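Local structure of serpin 2 (Anopheles gambiae, 3PZF) at residues Q218-Y224 with E277-V283. The protein inhibits the clip-domain serine proteases CLIPB9, CLIPB10 and CLIPB4, thereby restraining phenoloxidase activation and melanization in mosquito hemolymph. Residues are numbered along the deposited sequence; the frame is centred on the assembly and turned at random.
Sequences QNGQFYY and EENEVNV
Phe222 and Val281 meet on the inward face of an antiparallel strand pair, where the bare backbone of Gly220 makes room for the Phe222 ring. Gly220 lies directly across from Val281; its CA is 3.4 Å from Phe222 CE2, above the ring plane but outside the rim. The ring takes this place because its CG stands beside the backbone N, chi1 -54°. Val281 CB then sits at the ring edge, 4.2 Å from Phe222 CD2, while Val283 CG2 reaches Phe222 CE2 at 3.9 Å. Val281 CG2 packs on Tyr224 CB at 3.8 Å, fitting Val281 between the two aromatics. The pair belongs to serpin sheet C, which Phe368 of strand 366-369 continues, with Leu235 and Leu237 of sheet B packing beneath.

The opposite face is polar. Glu278 CG rides over one face of Tyr223, 3.8 Å from the ring centroid and 21° off its normal, a CH-pi contact with the carboxylate plane steeply turned to the ring. Asn282 ND2 donates to Asn219 OD1 at 2.8 Å, approaching from above the carbonyl plane rather than along a lone pair.

Eight backbone hydrogen bonds, paired at alternate residues, hold the register, and the 135° angle between strand directions records strong twist. The chemistry implies an apolar patch of Phe222, Val281, Val283 and Tyr224 CB, fringed by polar groups; opposite, Gln221 OE1 and Glu280 OE2, 2.7 Å apart, may indicate a protonated carboxyl or a turned amide.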
loop_
_atom_site.group_PDB
_atom_site.type_symbol
_atom_site.label_atom_id
_atom_site.label_comp_id
_atom_site.label_asym_id
_atom_site.label_seq_id
_atom_site.Cartn_x
_atom_site.Cartn_y
_atom_site.Cartn_z
ATOM N N GLN A 218 18.420 16.148 8.942
ATOM C CA GLN A 218 18.506 17.494 8.381
ATOM C C GLN A 218 17.676 18.491 9.159
ATOM O O GLN A 218 16.817 18.100 9.942
ATOM C CB GLN A 218 18.005 17.502 6.929
ATOM C CG GLN A 218 16.499 17.333 6.788
ATOM C CD GLN A 218 16.110 17.491 5.332
ATOM O OE1 GLN A 218 16.202 18.579 4.803
ATOM N NE2 GLN A 218 15.787 16.395 4.663
ATOM N N ASN A 219 17.932 19.777 8.906
ATOM C CA ASN A 219 17.053 20.866 9.325
ATOM C C ASN A 219 16.263 21.329 8.118
ATOM O O ASN A 219 16.842 21.589 7.062
ATOM C CB ASN A 219 17.877 22.060 9.789
ATOM C CG ASN A 219 18.664 21.762 11.022
ATOM O OD1 ASN A 219 18.078 21.450 12.060
ATOM N ND2 ASN A 219 20.002 21.861 10.933
ATOM N N GLY A 220 14.955 21.468 8.264
ATOM C CA GLY A 220 14.177 22.019 7.174
ATOM C C GLY A 220 12.849 22.579 7.612
ATOM O O GLY A 220 12.508 22.566 8.787
ATOM N N GLN A 221 12.111 23.095 6.637
ATOM C CA GLN A 221 10.762 23.596 6.859
ATOM C C GLN A 221 9.802 22.520 6.391
ATOM O O GLN A 221 9.753 22.209 5.194
ATOM C CB GLN A 221 10.546 24.864 6.039
ATOM C CG GLN A 221 11.569 25.967 6.334
ATOM C CD GLN A 221 11.257 26.775 7.595
ATOM O OE1 GLN A 221 11.918 27.783 7.874
ATOM N NE2 GLN A 221 10.250 26.348 8.356
ATOM N N PHE A 222 9.056 21.929 7.322
ATOM C CA PHE A 222 8.140 20.836 6.978
ATOM C C PHE A 222 6.819 20.975 7.731
ATOM O O PHE A 222 6.787 21.436 8.855
ATOM C CB PHE A 222 8.730 19.479 7.364
ATOM C CG PHE A 222 10.105 19.214 6.790
ATOM C CD1 PHE A 222 10.243 18.816 5.454
ATOM C CD2 PHE A 222 11.242 19.331 7.582
ATOM C CE1 PHE A 222 11.510 18.565 4.910
ATOM C CE2 PHE A 222 12.503 19.095 7.053
ATOM C CZ PHE A 222 12.639 18.699 5.720
ATOM N N TYR A 223 5.738 20.511 7.127
ATOM C CA TYR A 223 4.494 20.352 7.872
ATOM C C TYR A 223 4.714 19.346 8.989
ATOM O O TYR A 223 5.247 18.239 8.772
ATOM C CB TYR A 223 3.351 19.922 6.964
ATOM C CG TYR A 223 2.818 21.049 6.112
ATOM C CD1 TYR A 223 1.706 21.772 6.518
ATOM C CD2 TYR A 223 3.426 21.393 4.911
ATOM C CE1 TYR A 223 1.209 22.806 5.752
ATOM C CE2 TYR A 223 2.933 22.430 4.132
ATOM C CZ TYR A 223 1.834 23.139 4.572
ATOM O OH TYR A 223 1.324 24.155 3.806
ATOM N N TYR A 224 4.263 19.729 10.176
ATOM C CA TYR A 224 4.603 19.022 11.396
ATOM C C TYR A 224 3.561 19.339 12.463
ATOM O O TYR A 224 2.986 20.445 12.497
ATOM C CB TYR A 224 5.986 19.488 11.865
ATOM C CG TYR A 224 6.271 19.097 13.285
ATOM C CD1 TYR A 224 6.744 17.832 13.598
ATOM C CD2 TYR A 224 6.028 19.990 14.325
ATOM C CE1 TYR A 224 6.976 17.469 14.901
ATOM C CE2 TYR A 224 6.255 19.637 15.632
ATOM C CZ TYR A 224 6.741 18.384 15.915
ATOM O OH TYR A 224 6.949 18.040 17.225
ATOM N N GLU A 277 1.197 22.250 10.526
ATOM C CA GLU A 277 1.543 23.444 9.782
ATOM C C GLU A 277 3.049 23.497 9.575
ATOM O O GLU A 277 3.802 22.782 10.228
ATOM C CB GLU A 277 1.047 24.707 10.517
ATOM C CG GLU A 277 1.561 24.835 11.934
ATOM C CD GLU A 277 0.934 26.025 12.673
ATOM O OE1 GLU A 277 0.197 26.810 12.026
ATOM O OE2 GLU A 277 1.173 26.166 13.894
ATOM N N GLU A 278 3.490 24.324 8.638
ATOM C CA GLU A 278 4.923 24.436 8.365
ATOM C C GLU A 278 5.685 24.957 9.569
ATOM O O GLU A 278 5.408 26.054 10.094
ATOM C CB GLU A 278 5.187 25.366 7.183
ATOM C CG GLU A 278 4.912 24.767 5.830
ATOM C CD GLU A 278 5.688 25.471 4.733
ATOM O OE1 GLU A 278 6.625 26.239 5.064
ATOM O OE2 GLU A 278 5.360 25.259 3.545
ATOM N N ASN A 279 6.683 24.181 9.977
ATOM C CA ASN A 279 7.530 24.519 11.124
ATOM C C ASN A 279 9.006 24.294 10.749
ATOM O O ASN A 279 9.309 23.515 9.836
ATOM C CB ASN A 279 7.227 23.575 12.294
ATOM C CG ASN A 279 5.980 23.949 13.069
ATOM O OD1 ASN A 279 4.869 23.442 12.808
ATOM N ND2 ASN A 279 6.163 24.793 14.074
ATOM N N GLU A 280 9.928 24.937 11.461
ATOM C CA GLU A 280 11.327 24.529 11.375
ATOM C C GLU A 280 11.443 23.230 12.156
ATOM O O GLU A 280 11.025 23.182 13.307
ATOM C CB GLU A 280 12.223 25.597 11.998
ATOM C CG GLU A 280 12.762 26.588 10.996
ATOM C CD GLU A 280 13.841 25.972 10.124
ATOM O OE1 GLU A 280 14.614 25.128 10.638
ATOM O OE2 GLU A 280 13.913 26.321 8.925
ATOM N N VAL A 281 11.988 22.170 11.549
ATOM C CA VAL A 281 12.063 20.891 12.241
ATOM C C VAL A 281 13.419 20.272 11.994
ATOM O O VAL A 281 13.912 20.301 10.873
ATOM C CB VAL A 281 11.019 19.884 11.732
ATOM C CG1 VAL A 281 10.980 18.613 12.632
ATOM C CG2 VAL A 281 9.639 20.542 11.639
ATOM N N ASN A 282 14.015 19.728 13.043
ATOM C CA ASN A 282 15.202 18.887 12.873
ATOM C C ASN A 282 14.747 17.440 12.832
ATOM O O ASN A 282 14.178 16.941 13.810
ATOM C CB ASN A 282 16.219 19.073 13.996
ATOM C CG ASN A 282 17.501 18.287 13.718
ATOM O OD1 ASN A 282 17.558 17.086 13.949
ATOM N ND2 ASN A 282 18.511 18.967 13.188
ATOM N N VAL A 283 14.963 16.792 11.686
ATOM C CA VAL A 283 14.417 15.480 11.397
ATOM C C VAL A 283 15.536 14.465 11.398
ATOM O O VAL A 283 16.524 14.638 10.679
ATOM C CB VAL A 283 13.794 15.435 9.970
ATOM C CG1 VAL A 283 13.350 14.011 9.601
ATOM C CG2 VAL A 283 12.616 16.419 9.870
#